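Local structure of phospholyase (5G4I) at residues A[140-145]-A[169-174]; A[178-183]-A[361-366]; A[193-198]-A[231-236]. The protein acts as a pyridoxal-phosphate-dependent phospholyase, probably eliminating phosphate from small phosphorylated amines such as phosphoethanolamine, although it belongs to the class III aminotransferase family. One frame throughout, in Å; residues are numbered along the deposited sequence.

Contact 1: residues A[140-145]-A[169-174]; sequences VLVSDF and AHVRAL
The imidazole of H170 meets V140 at its edge, where V140 CG2 lies near the ring plane, 4.1 Å from H170 CD2, and the two side chains run alongside each other. One face of the same ring is covered by V171, whose CG2 stands over its centre. The second flat group, the guanidinium of R172, is folded back on its own segment by a bend at chi2 (-67°). Its NH1 donates to A169 O (2.9 Å) and to V171 O (3.0 Å); both oxygens lie in the guanidinium plane, while NH1 stands above each carbonyl plane. NE of R172 is bonded to S204 OG of helix 187-207. With a leucine in place of R172, the carbonyls of A169 and V171 would probably lose their shared donor, and S204 OG its arginine partner.

The backbones form a parallel ladder, with strand directions 29° apart and five cross-strand hydrogen bonds, the first from V140 N to H170 O and the last from D144 N to L174 O. The shortest joins L174 N to V142 O at 2.8 Å, the longest V142 N to R172 O at 3.3 Å. V142 CG2 rests against V171 CG1 (3.9 Å) on one face of the sheet; on the other, L141 CD2 touches R172 CB (4.0 Å). At the last rung, D144 CB packs on A173 CB. S143 OG accepts from F145 N, an ST turn, and bonds E224; this side chain is about 10 Å from the bound pyridoxal phosphate.

These are two neighbouring strands of a beta-alpha-beta unit. Backbone bonds pair polar atoms along their shared edge and apolar carbons meet on both faces, while the charged groups turn to other partners: the R172 guanidinium to the A169 and V171 carbonyls and S204, the D144 carboxylate to R175.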
loop_
_atom_site.group_PDB
_atom_site.type_symbol
_atom_site.label_atom_id
_atom_site.label_comp_id
_atom_site.label_asym_id
_atom_site.label_seq_id
_atom_site.Cartn_x
_atom_site.Cartn_y
_atom_site.Cartn_z
ATOM N N VAL A 140 14.517 17.027 4.774
ATOM C CA VAL A 140 13.664 16.360 5.770
ATOM C C VAL A 140 14.286 16.425 7.143
ATOM O O VAL A 140 15.459 16.000 7.353
ATOM C CB VAL A 140 13.397 14.897 5.345
ATOM C CG1 VAL A 140 12.617 14.131 6.446
ATOM C CG2 VAL A 140 12.686 14.821 4.020
ATOM N N LEU A 141 13.534 16.872 8.168
ATOM C CA LEU A 141 13.903 16.766 9.586
ATOM C C LEU A 141 13.117 15.619 10.227
ATOM O O LEU A 141 11.872 15.614 10.126
ATOM C CB LEU A 141 13.557 18.093 10.305
ATOM C CG LEU A 141 14.321 19.356 9.855
ATOM C CD1 LEU A 141 13.742 20.568 10.574
ATOM C CD2 LEU A 141 15.785 19.308 10.093
ATOM N N VAL A 142 13.835 14.679 10.810
ATOM C CA VAL A 142 13.249 13.552 11.519
ATOM C C VAL A 142 13.969 13.365 12.849
ATOM O O VAL A 142 15.099 13.916 13.058
ATOM C CB VAL A 142 13.313 12.193 10.783
ATOM C CG1 VAL A 142 12.237 12.088 9.718
ATOM C CG2 VAL A 142 14.741 11.903 10.263
ATOM N N SER A 143 13.466 12.542 13.811
ATOM C CA SER A 143 14.265 12.199 14.967
ATOM C C SER A 143 15.406 11.219 14.615
ATOM O O SER A 143 15.320 10.503 13.601
ATOM C CB SER A 143 13.387 11.527 16.062
ATOM O OG SER A 143 13.481 10.152 16.006
ATOM N N ASP A 144 16.423 11.195 15.480
ATOM C CA ASP A 144 17.550 10.269 15.363
ATOM C C ASP A 144 17.277 8.853 15.803
ATOM O O ASP A 144 18.210 8.035 15.727
ATOM C CB ASP A 144 18.793 10.816 16.051
ATOM C CG ASP A 144 18.721 10.819 17.530
ATOM O OD1 ASP A 144 17.767 10.372 18.199
ATOM O OD2 ASP A 144 19.705 11.450 18.102
ATOM N N PHE A 145 16.022 8.460 16.102
ATOM C CA PHE A 145 15.710 7.028 16.303
ATOM C C PHE A 145 14.208 6.819 15.959
ATOM O O PHE A 145 13.372 6.574 16.839
ATOM C CB PHE A 145 16.125 6.527 17.704
ATOM C CG PHE A 145 16.403 5.032 17.724
ATOM C CD1 PHE A 145 17.577 4.578 17.211
ATOM C CD2 PHE A 145 15.431 4.155 18.144
ATOM C CE1 PHE A 145 17.849 3.188 17.168
ATOM C CE2 PHE A 145 15.763 2.742 18.147
ATOM C CZ PHE A 145 16.900 2.360 17.643
ATOM N N ALA A 169 21.508 12.546 1.851
ATOM C CA ALA A 169 22.129 13.867 2.115
ATOM C C ALA A 169 21.129 14.970 2.387
ATOM O O ALA A 169 21.506 15.997 2.999
ATOM C CB ALA A 169 22.930 14.266 0.865
ATOM N N HIS A 170 19.870 14.776 1.994
ATOM C CA HIS A 170 18.792 15.759 2.220
ATOM C C HIS A 170 18.167 15.619 3.637
ATOM O O HIS A 170 17.126 16.293 3.889
ATOM C CB HIS A 170 17.704 15.640 1.140
ATOM C CG HIS A 170 17.029 14.274 1.125
ATOM N ND1 HIS A 170 17.695 13.115 0.697
ATOM C CD2 HIS A 170 15.786 13.901 1.471
ATOM C CE1 HIS A 170 16.859 12.078 0.849
ATOM N NE2 HIS A 170 15.698 12.534 1.280
ATOM N N VAL A 171 18.732 14.804 4.506
ATOM C CA VAL A 171 18.080 14.474 5.816
ATOM C C VAL A 171 18.985 15.046 6.919
ATOM O O VAL A 171 20.227 14.830 6.893
ATOM C CB VAL A 171 17.853 12.935 5.965
ATOM C CG1 VAL A 171 17.097 12.619 7.263
ATOM C CG2 VAL A 171 17.179 12.417 4.720
ATOM N N ARG A 172 18.357 15.596 7.983
ATOM C CA ARG A 172 19.018 15.843 9.251
ATOM C C ARG A 172 18.253 15.184 10.374
ATOM O O ARG A 172 17.019 15.436 10.477
ATOM C CB ARG A 172 19.251 17.360 9.528
ATOM C CG ARG A 172 20.147 18.074 8.491
ATOM C CD ARG A 172 21.622 17.598 8.516
ATOM N NE ARG A 172 22.398 18.368 7.521
ATOM C CZ ARG A 172 22.446 18.055 6.243
ATOM N NH1 ARG A 172 21.779 17.045 5.701
ATOM N NH2 ARG A 172 23.013 18.900 5.322
ATOM N N ALA A 173 18.965 14.365 11.191
ATOM C CA ALA A 173 18.374 13.695 12.353
ATOM C C ALA A 173 18.538 14.505 13.630
ATOM O O ALA A 173 19.662 15.041 13.922
ATOM C CB ALA A 173 19.021 12.364 12.479
ATOM N N LEU A 174 17.466 14.700 14.403
ATOM C CA LEU A 174 17.425 15.519 15.640
ATOM C C LEU A 174 17.415 14.641 16.874
ATOM O O LEU A 174 16.694 13.636 16.950
ATOM C CB LEU A 174 16.167 16.434 15.640
ATOM C CG LEU A 174 16.033 17.464 14.491
ATOM C CD1 LEU A 174 14.680 18.061 14.421
ATOM C CD2 LEU A 174 17.127 18.500 14.559
#

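Contact 2: residues A[178-183]-A[361-366]; sequences DVSGIA and SVRGRG
D178 and R363 form the salt bridge at the centre of this contact: R363 NH1 donates to D178 OD2 at 2.9 Å with an N-H...O angle of 174°. The bond is made on the syn side of the carboxylate and within the guanidinium plane; the two planes are 65° apart, and one nitrogen, NH1, makes the bond. A water accepts from R363 NH2 at 2.9 Å and returns only a weak bond to D178 OD2. Over one face of the guanidinium lies S180 OG, 3.4 Å from R363 NH1 but at too poor an angle for a hydrogen bond. Beside it, S180 CB touches S361 OG at 3.7 Å.

The next shell fixes both partners. D178 OD1 takes S180 OG (2.8 Å) and S180 N (3.2 Å) from the same face of the carboxylate, the backbone bond making an Asx turn; Q228 N adds a further donor. V179 to I182 is a type II turn closed by I182 N to V179 O, with G181 in its third position, where a positive phi is expected. R363 extends from CG to NE, where D372 forms a second salt bridge, and NH1 also donates to L226 O. The cation, set between two carboxylates, is likely to stay charged.

In the fold, the loop between strand 171-174 and helix 187-207 thus meets strand 359-365, an outermost strand, within this chain, of a sheet other than the one holding 171-174. This strand pairs with 368-373, while V362 packs on helix 334-355.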
loop_
_atom_site.group_PDB
_atom_site.type_symbol
_atom_site.label_atom_id
_atom_site.label_comp_id
_atom_site.label_asym_id
_atom_site.label_seq_id
_atom_site.Cartn_x
_atom_site.Cartn_y
_atom_site.Cartn_z
ATOM N N ASP A 178 14.085 14.970 26.140
ATOM C CA ASP A 178 13.289 14.174 27.037
ATOM C C ASP A 178 13.520 14.714 28.510
ATOM O O ASP A 178 14.659 14.680 28.945
ATOM C CB ASP A 178 13.668 12.712 26.939
ATOM C CG ASP A 178 12.786 11.732 27.787
ATOM O OD1 ASP A 178 11.788 12.143 28.330
ATOM O OD2 ASP A 178 13.221 10.540 27.797
ATOM N N VAL A 179 12.454 15.170 29.163
ATOM C CA VAL A 179 12.563 15.734 30.557
ATOM C C VAL A 179 12.470 14.635 31.598
ATOM O O VAL A 179 12.632 14.944 32.806
ATOM C CB VAL A 179 11.505 16.834 30.847
ATOM C CG1 VAL A 179 11.574 17.957 29.826
ATOM C CG2 VAL A 179 10.104 16.297 30.956
ATOM N N SER A 180 12.249 13.370 31.199
ATOM C CA SER A 180 12.142 12.227 32.163
ATOM C C SER A 180 13.352 12.152 33.066
ATOM O O SER A 180 14.498 12.075 32.621
ATOM C CB SER A 180 11.966 10.857 31.429
ATOM O OG SER A 180 10.794 10.805 30.636
ATOM N N GLY A 181 13.095 12.261 34.366
ATOM C CA GLY A 181 14.191 12.198 35.334
ATOM C C GLY A 181 15.155 13.405 35.426
ATOM O O GLY A 181 16.187 13.314 36.086
ATOM N N ILE A 182 14.823 14.527 34.797
ATOM C CA ILE A 182 15.649 15.753 34.815
ATOM C C ILE A 182 15.072 16.718 35.843
ATOM O O ILE A 182 13.868 16.833 35.975
ATOM C CB ILE A 182 15.619 16.373 33.364
ATOM C CG1 ILE A 182 16.303 15.397 32.386
ATOM C CG2 ILE A 182 16.247 17.764 33.233
ATOM C CD1 ILE A 182 17.782 15.188 32.591
ATOM N N ALA A 183 15.931 17.441 36.568
ATOM C CA ALA A 183 15.454 18.442 37.530
ATOM C C ALA A 183 14.707 19.544 36.810
ATOM O O ALA A 183 15.158 19.925 35.739
ATOM C CB ALA A 183 16.634 19.034 38.298
ATOM N N SER A 361 12.002 5.670 34.782
ATOM C CA SER A 361 10.858 6.546 34.697
ATOM C C SER A 361 9.585 5.837 34.116
ATOM O O SER A 361 9.699 4.868 33.325
ATOM C CB SER A 361 11.163 7.763 33.761
ATOM O OG SER A 361 12.322 8.466 34.244
ATOM N N VAL A 362 8.453 6.378 34.477
ATOM C CA VAL A 362 7.143 6.008 33.915
ATOM C C VAL A 362 6.881 6.920 32.685
ATOM O O VAL A 362 7.043 8.124 32.787
ATOM C CB VAL A 362 6.032 6.208 34.967
ATOM C CG1 VAL A 362 4.662 5.843 34.381
ATOM C CG2 VAL A 362 6.369 5.251 36.110
ATOM N N ARG A 363 6.404 6.339 31.589
ATOM C CA ARG A 363 6.311 7.046 30.315
ATOM C C ARG A 363 4.932 6.794 29.671
ATOM O O ARG A 363 4.309 5.748 29.807
ATOM C CB ARG A 363 7.437 6.563 29.417
ATOM C CG ARG A 363 8.855 6.860 29.960
ATOM C CD ARG A 363 9.915 6.043 29.234
ATOM N NE ARG A 363 11.284 6.372 29.718
ATOM C CZ ARG A 363 11.958 7.441 29.355
ATOM N NH1 ARG A 363 11.502 8.269 28.472
ATOM N NH2 ARG A 363 13.109 7.711 29.999
ATOM N N GLY A 364 4.530 7.777 28.893
ATOM C CA GLY A 364 3.307 7.642 27.994
ATOM C C GLY A 364 2.053 8.245 28.591
ATOM O O GLY A 364 2.029 8.952 29.653
ATOM N N ARG A 365 0.874 7.987 27.951
ATOM C CA ARG A 365 -0.438 8.334 28.583
ATOM C C ARG A 365 -1.539 7.524 27.871
ATOM O O ARG A 365 -1.247 6.874 26.841
ATOM C CB ARG A 365 -0.857 9.830 28.575
ATOM C CG ARG A 365 -0.855 10.315 27.135
ATOM C CD ARG A 365 -1.459 11.681 27.086
ATOM N NE ARG A 365 -0.493 12.673 27.535
ATOM C CZ ARG A 365 -0.687 13.991 27.507
ATOM N NH1 ARG A 365 -1.819 14.542 27.106
ATOM N NH2 ARG A 365 0.345 14.794 27.907
ATOM N N GLY A 366 -2.706 7.529 28.414
ATOM C CA GLY A 366 -3.819 6.844 27.849
ATOM C C GLY A 366 -3.511 5.368 27.851
ATOM O O GLY A 366 -3.125 4.811 28.905
HETATM O O HOH W 1 15.371 9.454 30.113
#

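Contact 3: residues A[193-198]-A[231-236]; sequences QSLADV and SGYIEG
L195 and Y233 mark the nearest backbone approach of segments 193-198 and 231-236, CA to CA 7.1 Å, just after G232, which takes the N-cap position with a positive phi of 98°. Y233 has the largest share of the contact. Its CG is anti to the backbone N (chi1 178°), which sends the ring across to the other helix. L195 slides past it in the opposite direction and sets CD2 4.0 Å from Y233 CD1. Further along, V198 crosses it obliquely, with CG2 3.7 Å from Y233 OH. S194 CB lies 3.7 Å from Y233 CE1; its OG bonds L191 O in its own helix, though a second conformer leaves the place of that hydroxyl doubtful.

No direct hydrogen bond joins the segments. One water bridges them instead, donating to S194 O at 3.0 Å and lying 2.7 Å from Y233 OH, so the buried phenol has a polar partner. At G236 the helix backbone comes close to the leucine: L195 CD2 is 4.1 Å from G236 C, and a beta carbon on G236 would clash with that methyl.

Helix 233-243 is thus packed between two layers: I234 reaches F215 and F217 of strand 214-217, while from helix 187-207 V198 also touches V237 and R240, and L195 touches R240. I176 and P177 of the loop after strand 171-174 touch Y233.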
loop_
_atom_site.group_PDB
_atom_site.type_symbol
_atom_site.label_atom_id
_atom_site.label_comp_id
_atom_site.label_asym_id
_atom_site.label_seq_id
_atom_site.Cartn_x
_atom_site.Cartn_y
_atom_site.Cartn_z
ATOM N N GLN A 193 18.929 24.547 24.185
ATOM C CA GLN A 193 19.991 23.832 23.471
ATOM C C GLN A 193 19.361 22.972 22.328
ATOM O O GLN A 193 19.877 22.916 21.175
ATOM C CB GLN A 193 20.855 22.912 24.323
ATOM C CG GLN A 193 21.686 23.679 25.355
ATOM C CD GLN A 193 22.477 22.753 26.304
ATOM O OE1 GLN A 193 22.195 21.550 26.442
ATOM N NE2 GLN A 193 23.486 23.320 26.935
ATOM N N SER A 194 18.188 22.368 22.588
ATOM C CA SER A 194 17.516 21.545 21.548
ATOM C C SER A 194 17.029 22.410 20.386
ATOM O O SER A 194 17.112 21.983 19.202
ATOM C CB SER A 194 16.350 20.725 22.140
ATOM O OG SER A 194 15.268 21.532 22.510
ATOM N N LEU A 195 16.530 23.643 20.640
ATOM C CA LEU A 195 16.092 24.519 19.580
ATOM C C LEU A 195 17.284 25.072 18.779
ATOM O O LEU A 195 17.188 25.291 17.567
ATOM C CB LEU A 195 15.163 25.630 20.079
ATOM C CG LEU A 195 13.744 25.136 20.525
ATOM C CD1 LEU A 195 13.014 26.330 21.203
ATOM C CD2 LEU A 195 12.937 24.589 19.372
ATOM N N ALA A 196 18.420 25.242 19.484
ATOM C CA ALA A 196 19.643 25.640 18.716
ATOM C C ALA A 196 20.114 24.560 17.785
ATOM O O ALA A 196 20.606 24.861 16.654
ATOM C CB ALA A 196 20.774 26.005 19.710
ATOM N N ASP A 197 19.960 23.300 18.179
ATOM C CA ASP A 197 20.259 22.198 17.279
ATOM C C ASP A 197 19.325 22.215 16.015
ATOM O O ASP A 197 19.769 21.904 14.872
ATOM C CB ASP A 197 20.068 20.823 17.960
ATOM C CG ASP A 197 21.085 20.451 19.007
ATOM O OD1 ASP A 197 22.031 21.177 19.225
ATOM O OD2 ASP A 197 20.827 19.331 19.627
ATOM N N VAL A 198 18.039 22.586 16.198
ATOM C CA VAL A 198 17.123 22.716 15.085
ATOM C C VAL A 198 17.595 23.884 14.145
ATOM O O VAL A 198 17.599 23.689 12.872
ATOM C CB VAL A 198 15.659 22.951 15.528
ATOM C CG1 VAL A 198 14.730 23.226 14.404
ATOM C CG2 VAL A 198 15.161 21.779 16.342
ATOM N N SER A 231 7.636 21.704 27.255
ATOM C CA SER A 231 6.687 22.577 26.616
ATOM C C SER A 231 7.410 23.566 25.680
ATOM O O SER A 231 8.384 24.178 26.120
ATOM C CB SER A 231 5.898 23.417 27.654
ATOM O OG SER A 231 4.784 24.016 27.033
ATOM N N GLY A 232 6.885 23.771 24.459
ATOM C CA GLY A 232 7.411 24.769 23.499
ATOM C C GLY A 232 8.354 24.177 22.443
ATOM O O GLY A 232 8.720 24.885 21.527
ATOM N N TYR A 233 8.803 22.925 22.600
ATOM C CA TYR A 233 9.702 22.338 21.625
ATOM C C TYR A 233 9.021 22.139 20.257
ATOM O O TYR A 233 9.473 22.699 19.218
ATOM C CB TYR A 233 10.346 21.047 22.087
ATOM C CG TYR A 233 11.283 20.404 21.014
ATOM C CD1 TYR A 233 12.543 20.901 20.791
ATOM C CD2 TYR A 233 10.849 19.386 20.187
ATOM C CE1 TYR A 233 13.422 20.402 19.839
ATOM C CE2 TYR A 233 11.698 18.819 19.250
ATOM C CZ TYR A 233 12.989 19.347 19.055
ATOM O OH TYR A 233 13.853 18.788 18.112
ATOM N N ILE A 234 7.909 21.384 20.247
ATOM C CA ILE A 234 7.201 21.180 18.968
ATOM C C ILE A 234 6.762 22.470 18.292
ATOM O O ILE A 234 6.873 22.718 17.055
ATOM C CB ILE A 234 6.038 20.164 19.105
ATOM C CG1 ILE A 234 6.587 18.798 19.532
ATOM C CG2 ILE A 234 5.171 20.050 17.867
ATOM C CD1 ILE A 234 7.461 18.047 18.472
ATOM N N GLU A 235 6.205 23.397 19.112
ATOM C CA GLU A 235 5.786 24.688 18.612
ATOM C C GLU A 235 6.971 25.503 18.017
ATOM O O GLU A 235 6.852 26.137 16.965
ATOM C CB GLU A 235 5.150 25.476 19.801
ATOM C CG GLU A 235 3.950 24.740 20.508
ATOM C CD GLU A 235 4.101 23.537 21.576
ATOM O OE1 GLU A 235 4.931 22.859 21.927
ATOM O OE2 GLU A 235 3.169 23.229 22.210
ATOM N N GLY A 236 8.096 25.430 18.697
ATOM C CA GLY A 236 9.343 26.115 18.211
ATOM C C GLY A 236 9.851 25.521 16.881
ATOM O O GLY A 236 10.345 26.266 15.994
HETATM O O HOH W 2 16.455 19.141 18.655
#

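How the contacts relate
Contacts 1 and 3 are buried and contact 2 lies at the surface, a difference their chemistry reflects. Contact 1 is held by backbone hydrogen bonds between strands, contact 3 by apolar and water-bridged packing between helices, and contact 2 by a salt bridge joining a loop to a different sheet. Contacts 1 and 3 touch directly, L174 CD1 lying 3.9 Å from Y233 OH and 4.2 Å from V198 CG2, so L174 of the strand packs against both helices. Strand 171-174, loop 178-183 and helix 187-207 follow one another in the chain and supply one side of each contact. Contact 3 is nested within the span closed by contact 2.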